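Local coordinates for protein dipeptide Epimerase (Enterococcus faecalis V583, PDB 3JVA) that belongs to the mandelate racemase/muconate lactonizing enzyme family of the enolase superfamily and binds a magnesium ion in its barrel domain, at residues B[6-11]-B[61-66]; B[55-60]-B[94-99]; B[120-125]-B[305-310]; B[126-131]-B[339-344]. All coordinates share one frame; numbering follows the deposited sequence.

Overall arrangement
Contacts 1 and 2 lie together in the N-terminal domain, their centres about 10 Å apart, and share helix 59-73; both also touch the second subunit. Contact 1 is a surface contact made of aliphatic side chains, whereas the buried contact 2 turns on one carboxylate at a helix start. Contacts 3 and 4 touch each other, with centres about 11 Å apart, and belong to the join between the domains and the edge of the barrel. Buried contact 3 sets a loop against the end of helix 298-310 with a single backbone bond; surface contact 4 pairs two strands through four. Contacts 2 and 4 sit on opposite sides of the chain's centre.

Contact 1: B[6-11]-B[61-66]; sequences VHVRAS and GTLETI
Val8 and Leu63 meet methyl to methyl, with Val8 CG2 3.7 Å from Leu63 CD2, and the two side chains approach at a slant. Ile66 comes to the same valine with a similar slant, its CG2 4.0 Å from Val8 CG2. One branch of Val8 therefore serves two helix residues three positions apart. Its first torsion explains this: at chi1 68° CG1 takes the place between the backbone N and the carbonyl carbon, and CG2 is the branch turned opposite the N. Leu63 does not aim its CB at the strand, but its end swings back, so that CD2 also lies 4.0 Å from Arg9 O. Its other methyl, CD1, is 4.5 Å from Ala10 CB, a looser margin. The short segments run antiparallel at 172°, axes 9.2 Å apart, a helix laid along a strand of the N-terminal sheet. Ile66 continues inward, packing on Val34 of strand 29-38 and on Ala98 and Ala101 of helix 96-114. Every close contact is van der Waals in kind, so sheet and helix are held by complementary shape and the packing of only partly shielded methyls, Ile66 being the buried one.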
loop_
_atom_site.group_PDB
_atom_site.type_symbol
_atom_site.label_atom_id
_atom_site.label_comp_id
_atom_site.label_asym_id
_atom_site.label_seq_id
_atom_site.Cartn_x
_atom_site.Cartn_y
_atom_site.Cartn_z
ATOM N N VAL B 6 29.732 36.724 21.948
ATOM C CA VAL B 6 30.088 35.637 21.050
ATOM C C VAL B 6 31.149 36.176 20.096
ATOM O O VAL B 6 30.896 37.114 19.347
ATOM C CB VAL B 6 28.862 35.165 20.234
ATOM C CG1 VAL B 6 29.283 34.097 19.229
ATOM C CG2 VAL B 6 27.787 34.622 21.176
ATOM N N HIS B 7 32.336 35.582 20.132
ATOM C CA HIS B 7 33.441 36.008 19.279
ATOM C C HIS B 7 33.698 34.963 18.202
ATOM O O HIS B 7 33.655 33.768 18.483
ATOM C CB HIS B 7 34.710 36.177 20.122
ATOM C CG HIS B 7 34.506 36.989 21.364
ATOM N ND1 HIS B 7 34.542 36.440 22.628
ATOM C CD2 HIS B 7 34.245 38.306 21.535
ATOM C CE1 HIS B 7 34.312 37.385 23.525
ATOM N NE2 HIS B 7 34.128 38.526 22.887
ATOM N N VAL B 8 33.950 35.404 16.972
ATOM C CA VAL B 8 34.235 34.460 15.895
ATOM C C VAL B 8 35.470 34.874 15.110
ATOM O O VAL B 8 35.722 36.063 14.909
ATOM C CB VAL B 8 33.043 34.308 14.909
ATOM C CG1 VAL B 8 32.831 35.589 14.125
ATOM C CG2 VAL B 8 33.305 33.134 13.960
ATOM N N ARG B 9 36.247 33.884 14.681
ATOM C CA ARG B 9 37.451 34.141 13.911
ATOM C C ARG B 9 37.563 33.106 12.801
ATOM O O ARG B 9 36.911 32.066 12.837
ATOM C CB ARG B 9 38.694 34.060 14.809
ATOM C CG ARG B 9 39.108 32.645 15.253
ATOM C CD ARG B 9 40.382 32.714 16.098
ATOM N NE ARG B 9 40.949 31.429 16.521
ATOM C CZ ARG B 9 41.723 30.650 15.765
ATOM N NH1 ARG B 9 42.026 31.004 14.522
ATOM N NH2 ARG B 9 42.251 29.541 16.275
ATOM N N ALA B 10 38.371 33.411 11.797
ATOM C CA ALA B 10 38.588 32.468 10.720
ATOM C C ALA B 10 39.782 31.660 11.198
ATOM O O ALA B 10 40.570 32.138 12.019
ATOM C CB ALA B 10 38.917 33.200 9.421
ATOM N N SER B 11 39.902 30.430 10.714
ATOM C CA SER B 11 41.016 29.572 11.089
ATOM C C SER B 11 41.481 28.932 9.801
ATOM O O SER B 11 40.665 28.413 9.047
ATOM C CB SER B 11 40.558 28.486 12.068
ATOM O OG SER B 11 41.601 27.568 12.376
ATOM N N GLY B 61 29.889 32.650 4.267
ATOM C CA GLY B 61 28.503 32.575 4.697
ATOM C C GLY B 61 28.397 32.105 6.137
ATOM O O GLY B 61 27.552 32.570 6.904
ATOM N N THR B 62 29.264 31.174 6.513
ATOM C CA THR B 62 29.250 30.648 7.874
ATOM C C THR B 62 29.644 31.729 8.877
ATOM O O THR B 62 29.039 31.848 9.943
ATOM C CB THR B 62 30.196 29.443 7.995
ATOM O OG1 THR B 62 29.723 28.402 7.131
ATOM C CG2 THR B 62 30.227 28.917 9.432
ATOM N N LEU B 63 30.659 32.517 8.538
ATOM C CA LEU B 63 31.085 33.593 9.427
ATOM C C LEU B 63 29.956 34.605 9.597
ATOM O O LEU B 63 29.652 35.024 10.717
ATOM C CB LEU B 63 32.336 34.286 8.874
ATOM C CG LEU B 63 33.630 33.467 8.921
ATOM C CD1 LEU B 63 34.723 34.184 8.144
ATOM C CD2 LEU B 63 34.053 33.251 10.380
ATOM N N GLU B 64 29.325 34.994 8.491
ATOM C CA GLU B 64 28.230 35.957 8.558
ATOM C C GLU B 64 27.076 35.448 9.419
ATOM O O GLU B 64 26.547 36.175 10.270
ATOM C CB GLU B 64 27.718 36.300 7.150
ATOM C CG GLU B 64 26.425 37.124 7.150
ATOM C CD GLU B 64 26.053 37.697 5.786
ATOM O OE1 GLU B 64 26.334 37.061 4.751
ATOM O OE2 GLU B 64 25.453 38.791 5.749
ATOM N N THR B 65 26.686 34.196 9.208
ATOM C CA THR B 65 25.586 33.622 9.970
ATOM C C THR B 65 25.923 33.508 11.451
ATOM O O THR B 65 25.094 33.819 12.302
ATOM C CB THR B 65 25.197 32.234 9.419
ATOM O OG1 THR B 65 24.833 32.362 8.039
ATOM C CG2 THR B 65 24.015 31.655 10.196
ATOM N N ILE B 66 27.141 33.078 11.769
ATOM C CA ILE B 66 27.523 32.953 13.171
ATOM C C ILE B 66 27.402 34.299 13.882
ATOM O O ILE B 66 26.948 34.363 15.024
ATOM C CB ILE B 66 28.963 32.418 13.321
ATOM C CG1 ILE B 66 29.016 30.959 12.848
ATOM C CG2 ILE B 66 29.416 32.526 14.783
ATOM C CD1 ILE B 66 30.397 30.354 12.869
#

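Contact 2: B[55-60]-B[94-99]; sequences TGETLA and FAPAAK
Glu57 reaches the first turn of helix 96-114, where its OE1 accepts from Ala97 N at 2.9 Å, N-H...O angle 150°, using the lone pair turned away from OE2. Tight packing surrounds this bond. CG of the glutamate lies 3.9 Å from Pro96 CG, and the bend at chi2 (-76°) turns the carboxylate to the helix start, with OE1 3.3 Å from Pro96 CD. Pro96 CD in turn stands over the centre of the Phe94 ring, while Thr55 O lies at the edge of that ring, 3.5 Å from Phe94 CE2. On the looser side two waters mediate between carboxylate and segment 94-99. One donates to Glu57 OE1 at 2.6 Å and accepts a weak hydrogen bond from Ala98 N. A second sits 2.8 Å from Glu57 OE2 and near Phe94 O, but its two protons cannot serve every acceptor around it, so that bridge is not certain. Beyond the pair, Phe94 meets Phe94 of the second subunit with planes at about 85°. Ala95 holds the N-cap position with a methyl side chain, so the loop carboxylate supplies an acceptor. First-turn N-H groups, lacking an intrahelical acceptor, would be expected to stabilise its negative charge.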
loop_
_atom_site.group_PDB
_atom_site.type_symbol
_atom_site.label_atom_id
_atom_site.label_comp_id
_atom_site.label_asym_id
_atom_site.label_seq_id
_atom_site.Cartn_x
_atom_site.Cartn_y
_atom_site.Cartn_z
ATOM N N THR B 55 27.681 20.323 1.648
ATOM C CA THR B 55 26.544 21.010 2.250
ATOM C C THR B 55 26.247 22.362 1.618
ATOM O O THR B 55 25.205 22.953 1.886
ATOM C CB THR B 55 26.786 21.257 3.748
ATOM O OG1 THR B 55 27.948 22.081 3.904
ATOM C CG2 THR B 55 27.001 19.949 4.482
ATOM N N GLY B 56 27.167 22.851 0.793
ATOM C CA GLY B 56 26.993 24.155 0.177
ATOM C C GLY B 56 27.487 25.253 1.112
ATOM O O GLY B 56 27.568 26.419 0.733
ATOM N N GLU B 57 27.828 24.874 2.342
ATOM C CA GLU B 57 28.307 25.833 3.339
ATOM C C GLU B 57 29.677 26.409 2.967
ATOM O O GLU B 57 30.606 25.670 2.644
ATOM C CB GLU B 57 28.398 25.162 4.716
ATOM C CG GLU B 57 27.063 24.662 5.265
ATOM C CD GLU B 57 26.190 25.783 5.798
ATOM O OE1 GLU B 57 26.116 25.942 7.036
ATOM O OE2 GLU B 57 25.584 26.513 4.983
ATOM N N THR B 58 29.789 27.731 3.019
ATOM C CA THR B 58 31.043 28.412 2.709
ATOM C C THR B 58 31.574 29.090 3.969
ATOM O O THR B 58 30.830 29.311 4.925
ATOM C CB THR B 58 30.842 29.492 1.636
ATOM O OG1 THR B 58 29.958 30.503 2.140
ATOM C CG2 THR B 58 30.235 28.885 0.375
ATOM N N LEU B 59 32.861 29.416 3.983
ATOM C CA LEU B 59 33.423 30.084 5.151
ATOM C C LEU B 59 32.813 31.478 5.311
ATOM O O LEU B 59 32.436 31.866 6.410
ATOM C CB LEU B 59 34.945 30.189 5.038
ATOM C CG LEU B 59 35.656 30.880 6.207
ATOM C CD1 LEU B 59 35.407 30.112 7.502
ATOM C CD2 LEU B 59 37.150 30.954 5.915
ATOM N N ALA B 60 32.705 32.225 4.214
ATOM C CA ALA B 60 32.140 33.576 4.281
ATOM C C ALA B 60 30.697 33.573 4.783
ATOM O O ALA B 60 30.318 34.401 5.624
ATOM C CB ALA B 60 32.217 34.248 2.909
ATOM N N PHE B 94 18.616 27.232 6.948
ATOM C CA PHE B 94 19.642 26.221 6.701
ATOM C C PHE B 94 21.064 26.761 6.838
ATOM O O PHE B 94 21.493 27.599 6.046
ATOM C CB PHE B 94 19.474 25.636 5.299
ATOM C CG PHE B 94 20.452 24.533 4.984
ATOM C CD1 PHE B 94 20.351 23.299 5.617
ATOM C CD2 PHE B 94 21.475 24.735 4.063
ATOM C CE1 PHE B 94 21.262 22.272 5.339
ATOM C CE2 PHE B 94 22.392 23.718 3.774
ATOM C CZ PHE B 94 22.284 22.485 4.415
ATOM N N ALA B 95 21.792 26.265 7.836
ATOM C CA ALA B 95 23.169 26.678 8.078
ATOM C C ALA B 95 23.800 25.734 9.096
ATOM O O ALA B 95 24.190 26.149 10.186
ATOM C CB ALA B 95 23.208 28.112 8.600
ATOM N N PRO B 96 23.921 24.444 8.744
ATOM C CA PRO B 96 24.508 23.455 9.654
ATOM C C PRO B 96 25.895 23.786 10.199
ATOM O O PRO B 96 26.192 23.492 11.357
ATOM C CB PRO B 96 24.481 22.160 8.830
ATOM C CG PRO B 96 24.498 22.650 7.395
ATOM C CD PRO B 96 23.564 23.832 7.452
ATOM N N ALA B 97 26.753 24.390 9.380
ATOM C CA ALA B 97 28.092 24.735 9.849
ATOM C C ALA B 97 28.009 25.796 10.947
ATOM O O ALA B 97 28.610 25.639 12.008
ATOM C CB ALA B 97 28.948 25.244 8.693
ATOM N N ALA B 98 27.253 26.864 10.691
ATOM C CA ALA B 98 27.109 27.951 11.666
ATOM C C ALA B 98 26.393 27.489 12.934
ATOM O O ALA B 98 26.797 27.836 14.041
ATOM C CB ALA B 98 26.361 29.134 11.038
ATOM N N LYS B 99 25.329 26.708 12.778
ATOM C CA LYS B 99 24.595 26.215 13.940
ATOM C C LYS B 99 25.453 25.275 14.786
ATOM O O LYS B 99 25.388 25.296 16.014
ATOM C CB LYS B 99 23.308 25.519 13.497
ATOM C CG LYS B 99 22.347 26.489 12.810
ATOM C CD LYS B 99 21.034 25.846 12.386
ATOM C CE LYS B 99 20.161 26.876 11.665
ATOM N NZ LYS B 99 18.870 26.306 11.163
HETATM O O HOH W 1 26.853 28.402 7.681
HETATM O O HOH W 2 23.743 28.552 4.729
#

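Contact 3: B[120-125]-B[305-310]; sequences QLLGGY and AHLAAA
Loop residues Gly123 to Tyr125 wrap the last residue of helix 298-310, bringing the CA atoms of Gly124 and Ala310 to 4.5 Å and letting Tyr125 N donate to Ala310 O at 3.1 Å. The N-H...O angle is 157°, but the donor comes at the oxygen from well off the C=O direction, tilted 31° from the carbonyl plane. The same oxygen has Gly123 CA 3.5 Å away in a CA-H...O contact, and Tyr125 CB also lies 3.1 Å from Ala310 O. Leu122 carries the apolar half. Its CB packs on Ala310 CB at 3.6 Å, and that alanine methyl is also 3.4 Å from Leu122 O. With CG opposite the carbonyl carbon (chi1 -55°), the leucine extends back along the helix until its CD1 rests 3.9 Å from Leu307 CA. The Tyr125 ring leads away from the helix, and its OH bonds Glu86 of the third subunit. One turn earlier His306 uses ND1 to accept from Tyr119 N, tying the helix to the short helix 118-121. The loop that follows helix 118-121 is thus held against helix 298-310 by complementary means: an N-H satisfies a carbonyl at the helix C-terminal end, where partial negative charge would gather, and leucine and alanine bury the surface beside it.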
loop_
_atom_site.group_PDB
_atom_site.type_symbol
_atom_site.label_atom_id
_atom_site.label_comp_id
_atom_site.label_asym_id
_atom_site.label_seq_id
_atom_site.Cartn_x
_atom_site.Cartn_y
_atom_site.Cartn_z
ATOM N N GLN B 120 30.278 12.943 29.561
ATOM C CA GLN B 120 29.470 12.586 30.723
ATOM C C GLN B 120 28.085 13.216 30.637
ATOM O O GLN B 120 27.132 12.722 31.235
ATOM C CB GLN B 120 30.166 13.022 32.018
ATOM C CG GLN B 120 31.473 12.281 32.282
ATOM C CD GLN B 120 31.263 10.824 32.660
ATOM O OE1 GLN B 120 30.295 10.190 32.240
ATOM N NE2 GLN B 120 32.185 10.282 33.448
ATOM N N LEU B 121 27.971 14.309 29.888
ATOM C CA LEU B 121 26.680 14.976 29.731
ATOM C C LEU B 121 25.913 14.441 28.530
ATOM O O LEU B 121 24.738 14.759 28.353
ATOM C CB LEU B 121 26.871 16.484 29.543
ATOM C CG LEU B 121 27.439 17.300 30.703
ATOM C CD1 LEU B 121 27.570 18.756 30.279
ATOM C CD2 LEU B 121 26.529 17.169 31.912
ATOM N N LEU B 122 26.570 13.627 27.708
ATOM C CA LEU B 122 25.944 13.105 26.500
ATOM C C LEU B 122 25.591 11.616 26.483
ATOM O O LEU B 122 25.280 11.077 25.423
ATOM C CB LEU B 122 26.840 13.420 25.291
ATOM C CG LEU B 122 27.217 14.897 25.102
ATOM C CD1 LEU B 122 28.169 15.047 23.918
ATOM C CD2 LEU B 122 25.952 15.729 24.877
ATOM N N GLY B 123 25.641 10.952 27.636
ATOM C CA GLY B 123 25.313 9.533 27.666
ATOM C C GLY B 123 26.244 8.713 28.543
ATOM O O GLY B 123 25.841 7.686 29.093
ATOM N N GLY B 124 27.490 9.162 28.647
ATOM C CA GLY B 124 28.493 8.504 29.479
ATOM C C GLY B 124 28.835 7.042 29.235
ATOM O O GLY B 124 29.445 6.405 30.093
ATOM N N TYR B 125 28.482 6.504 28.074
ATOM C CA TYR B 125 28.758 5.092 27.794
ATOM C C TYR B 125 30.240 4.723 27.866
ATOM O O TYR B 125 30.597 3.660 28.384
ATOM C CB TYR B 125 28.203 4.706 26.425
ATOM C CG TYR B 125 28.035 3.213 26.236
ATOM C CD1 TYR B 125 27.138 2.490 27.022
ATOM C CD2 TYR B 125 28.753 2.527 25.257
ATOM C CE1 TYR B 125 26.957 1.116 26.836
ATOM C CE2 TYR B 125 28.576 1.154 25.062
ATOM C CZ TYR B 125 27.679 0.458 25.856
ATOM O OH TYR B 125 27.503 -0.897 25.673
ATOM N N ALA B 305 33.984 13.323 19.004
ATOM C CA ALA B 305 34.540 12.210 19.765
ATOM C C ALA B 305 33.829 12.035 21.107
ATOM O O ALA B 305 33.554 10.911 21.525
ATOM C CB ALA B 305 36.043 12.415 19.976
ATOM N N HIS B 306 33.528 13.140 21.784
ATOM C CA HIS B 306 32.817 13.062 23.059
ATOM C C HIS B 306 31.434 12.458 22.829
ATOM O O HIS B 306 30.975 11.625 23.603
ATOM C CB HIS B 306 32.693 14.456 23.688
ATOM C CG HIS B 306 33.915 14.883 24.442
ATOM N ND1 HIS B 306 34.046 14.708 25.803
ATOM C CD2 HIS B 306 35.083 15.422 24.018
ATOM C CE1 HIS B 306 35.242 15.120 26.184
ATOM N NE2 HIS B 306 35.892 15.558 25.120
ATOM N N LEU B 307 30.772 12.883 21.759
ATOM C CA LEU B 307 29.450 12.361 21.434
ATOM C C LEU B 307 29.517 10.867 21.107
ATOM O O LEU B 307 28.707 10.077 21.598
ATOM C CB LEU B 307 28.867 13.104 20.233
ATOM C CG LEU B 307 27.511 12.563 19.758
ATOM C CD1 LEU B 307 26.482 12.646 20.890
ATOM C CD2 LEU B 307 27.046 13.354 18.551
ATOM N N ALA B 308 30.480 10.491 20.271
ATOM C CA ALA B 308 30.643 9.098 19.867
ATOM C C ALA B 308 30.921 8.220 21.081
ATOM O O ALA B 308 30.309 7.166 21.253
ATOM C CB ALA B 308 31.780 8.977 18.858
ATOM N N ALA B 309 31.838 8.662 21.933
ATOM C CA ALA B 309 32.167 7.890 23.122
ATOM C C ALA B 309 30.971 7.770 24.063
ATOM O O ALA B 309 30.767 6.731 24.690
ATOM C CB ALA B 309 33.341 8.538 23.853
ATOM N N ALA B 310 30.175 8.832 24.152
ATOM C CA ALA B 310 29.025 8.856 25.052
ATOM C C ALA B 310 27.818 8.018 24.651
ATOM O O ALA B 310 27.105 7.512 25.518
ATOM C CB ALA B 310 28.580 10.298 25.275
#

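Contact 4: B[126-131]-B[339-344]; sequences DNQVIT and KPLLEL
Gln128 and Leu341 are brought together by their first torsions, in the antiparallel pair that strand 341-343 makes with 128-134, the first parallel strand of the enolase-type TIM-barrel domain. At chi1 66° the glutamine CG lies between its backbone N and carbonyl carbon, and the extended chain beyond crosses the leucine. Leu341 has CG opposite its own N (chi1 -177°), which carries its end back toward the partner, with CD1 3.6 Å from Gln128 CD. The short segments run at 166°, 341-343 being the outer neighbour at the edge of the sheet. Val129 and Leu342 form the hydrogen-bonded pair, with Val129 N to Leu342 O at 3.0 Å and Leu342 N to Val129 O at 2.8 Å. The pairing is extended at both ends, by Leu344 N to Asn127 O at 3.0 Å and by Thr131 N to Pro340 O at 2.8 Å. Gln128 with Glu343 and Ile130 with Leu341 are the non-hydrogen-bonded pairs, and all four side chains lie on one face, where Ile130 CG1 comes 4.1 Å from Leu341 CD1. On the other face Val129 and Leu342 run alongside each other in the same direction, CG1 of the valine 4.0 Å from CB of the leucine. Helix 298-310 covers the Val129 part of that face through Ala308, while Leu342 packs on Val334 of a loop; Leu344, just beyond the strand, meets Ala305 and Ala309 of the same helix. Pro340 O, already gripped by Thr131 N, also receives a CA-H...O contact from Ile130 CA at 3.2 Å.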
loop_
_atom_site.group_PDB
_atom_site.type_symbol
_atom_site.label_atom_id
_atom_site.label_comp_id
_atom_site.label_asym_id
_atom_site.label_seq_id
_atom_site.Cartn_x
_atom_site.Cartn_y
_atom_site.Cartn_z
ATOM N N ASP B 126 31.103 5.596 27.357
ATOM C CA ASP B 126 32.541 5.338 27.377
ATOM C C ASP B 126 33.290 6.670 27.439
ATOM O O ASP B 126 32.698 7.728 27.222
ATOM C CB ASP B 126 32.946 4.577 26.111
ATOM C CG ASP B 126 34.159 3.691 26.317
ATOM O OD1 ASP B 126 34.958 3.957 27.240
ATOM O OD2 ASP B 126 34.320 2.731 25.535
ATOM N N ASN B 127 34.587 6.621 27.736
ATOM C CA ASN B 127 35.393 7.837 27.808
ATOM C C ASN B 127 36.470 7.846 26.728
ATOM O O ASN B 127 37.433 8.605 26.800
ATOM C CB ASN B 127 36.047 7.963 29.186
ATOM C CG ASN B 127 37.049 6.860 29.460
ATOM O OD1 ASN B 127 37.190 5.924 28.678
ATOM N ND2 ASN B 127 37.747 6.964 30.583
ATOM N N GLN B 128 36.300 6.994 25.726
ATOM C CA GLN B 128 37.257 6.912 24.631
ATOM C C GLN B 128 36.556 6.340 23.407
ATOM O O GLN B 128 35.466 5.775 23.517
ATOM C CB GLN B 128 38.428 6.007 25.026
ATOM C CG GLN B 128 38.033 4.547 25.211
ATOM C CD GLN B 128 39.166 3.693 25.760
ATOM O OE1 GLN B 128 39.116 2.468 25.695
ATOM N NE2 GLN B 128 40.184 4.338 26.316
ATOM N N VAL B 129 37.180 6.482 22.244
ATOM C CA VAL B 129 36.595 5.957 21.019
ATOM C C VAL B 129 37.671 5.649 19.983
ATOM O O VAL B 129 38.659 6.367 19.863
ATOM C CB VAL B 129 35.552 6.950 20.440
ATOM C CG1 VAL B 129 36.213 8.269 20.097
ATOM C CG2 VAL B 129 34.868 6.342 19.223
ATOM N N ILE B 130 37.481 4.552 19.259
ATOM C CA ILE B 130 38.414 4.124 18.226
ATOM C C ILE B 130 38.021 4.703 16.877
ATOM O O ILE B 130 36.880 4.570 16.446
ATOM C CB ILE B 130 38.428 2.586 18.093
ATOM C CG1 ILE B 130 38.923 1.957 19.398
ATOM C CG2 ILE B 130 39.312 2.173 16.916
ATOM C CD1 ILE B 130 38.765 0.450 19.451
ATOM N N THR B 131 38.964 5.350 16.208
ATOM C CA THR B 131 38.674 5.908 14.901
ATOM C C THR B 131 39.458 5.203 13.812
ATOM O O THR B 131 40.505 4.601 14.070
ATOM C CB THR B 131 39.020 7.411 14.816
ATOM O OG1 THR B 131 38.770 7.873 13.482
ATOM C CG2 THR B 131 40.493 7.653 15.154
ATOM N N LYS B 339 46.702 8.314 15.994
ATOM C CA LYS B 339 46.475 7.178 16.887
ATOM C C LYS B 339 45.017 6.762 16.714
ATOM O O LYS B 339 44.144 7.614 16.539
ATOM C CB LYS B 339 46.713 7.590 18.346
ATOM C CG LYS B 339 45.899 8.814 18.783
ATOM C CD LYS B 339 45.847 8.995 20.304
ATOM C CE LYS B 339 44.861 10.111 20.699
ATOM N NZ LYS B 339 44.489 10.098 22.155
ATOM N N PRO B 340 44.731 5.454 16.761
ATOM C CA PRO B 340 43.339 5.018 16.601
ATOM C C PRO B 340 42.469 5.255 17.833
ATOM O O PRO B 340 41.267 5.495 17.711
ATOM C CB PRO B 340 43.480 3.532 16.270
ATOM C CG PRO B 340 44.712 3.143 17.053
ATOM C CD PRO B 340 45.650 4.300 16.764
ATOM N N LEU B 341 43.073 5.195 19.017
ATOM C CA LEU B 341 42.321 5.387 20.245
ATOM C C LEU B 341 42.321 6.829 20.740
ATOM O O LEU B 341 43.355 7.372 21.131
ATOM C CB LEU B 341 42.858 4.469 21.348
ATOM C CG LEU B 341 42.087 4.528 22.670
ATOM C CD1 LEU B 341 40.667 4.023 22.464
ATOM C CD2 LEU B 341 42.803 3.691 23.717
ATOM N N LEU B 342 41.146 7.447 20.718
ATOM C CA LEU B 342 41.007 8.814 21.182
ATOM C C LEU B 342 40.507 8.754 22.623
ATOM O O LEU B 342 39.335 8.458 22.875
ATOM C CB LEU B 342 40.012 9.570 20.290
ATOM C CG LEU B 342 40.233 9.415 18.778
ATOM C CD1 LEU B 342 39.179 10.214 18.017
ATOM C CD2 LEU B 342 41.634 9.881 18.397
ATOM N N GLU B 343 41.411 8.993 23.569
ATOM C CA GLU B 343 41.058 8.968 24.984
ATOM C C GLU B 343 40.725 10.403 25.362
ATOM O O GLU B 343 41.552 11.300 25.195
ATOM C CB GLU B 343 42.234 8.440 25.806
ATOM C CG GLU B 343 42.744 7.098 25.311
ATOM C CD GLU B 343 43.818 6.510 26.205
ATOM O OE1 GLU B 343 43.500 6.126 27.352
ATOM O OE2 GLU B 343 44.980 6.437 25.761
ATOM N N LEU B 344 39.520 10.614 25.879
ATOM C CA LEU B 344 39.051 11.960 26.200
ATOM C C LEU B 344 39.511 12.654 27.483
ATOM O O LEU B 344 39.499 13.886 27.556
ATOM C CB LEU B 344 37.523 11.972 26.101
ATOM C CG LEU B 344 37.082 11.491 24.709
ATOM C CD1 LEU B 344 35.574 11.424 24.617
ATOM C CD2 LEU B 344 37.648 12.429 23.654
#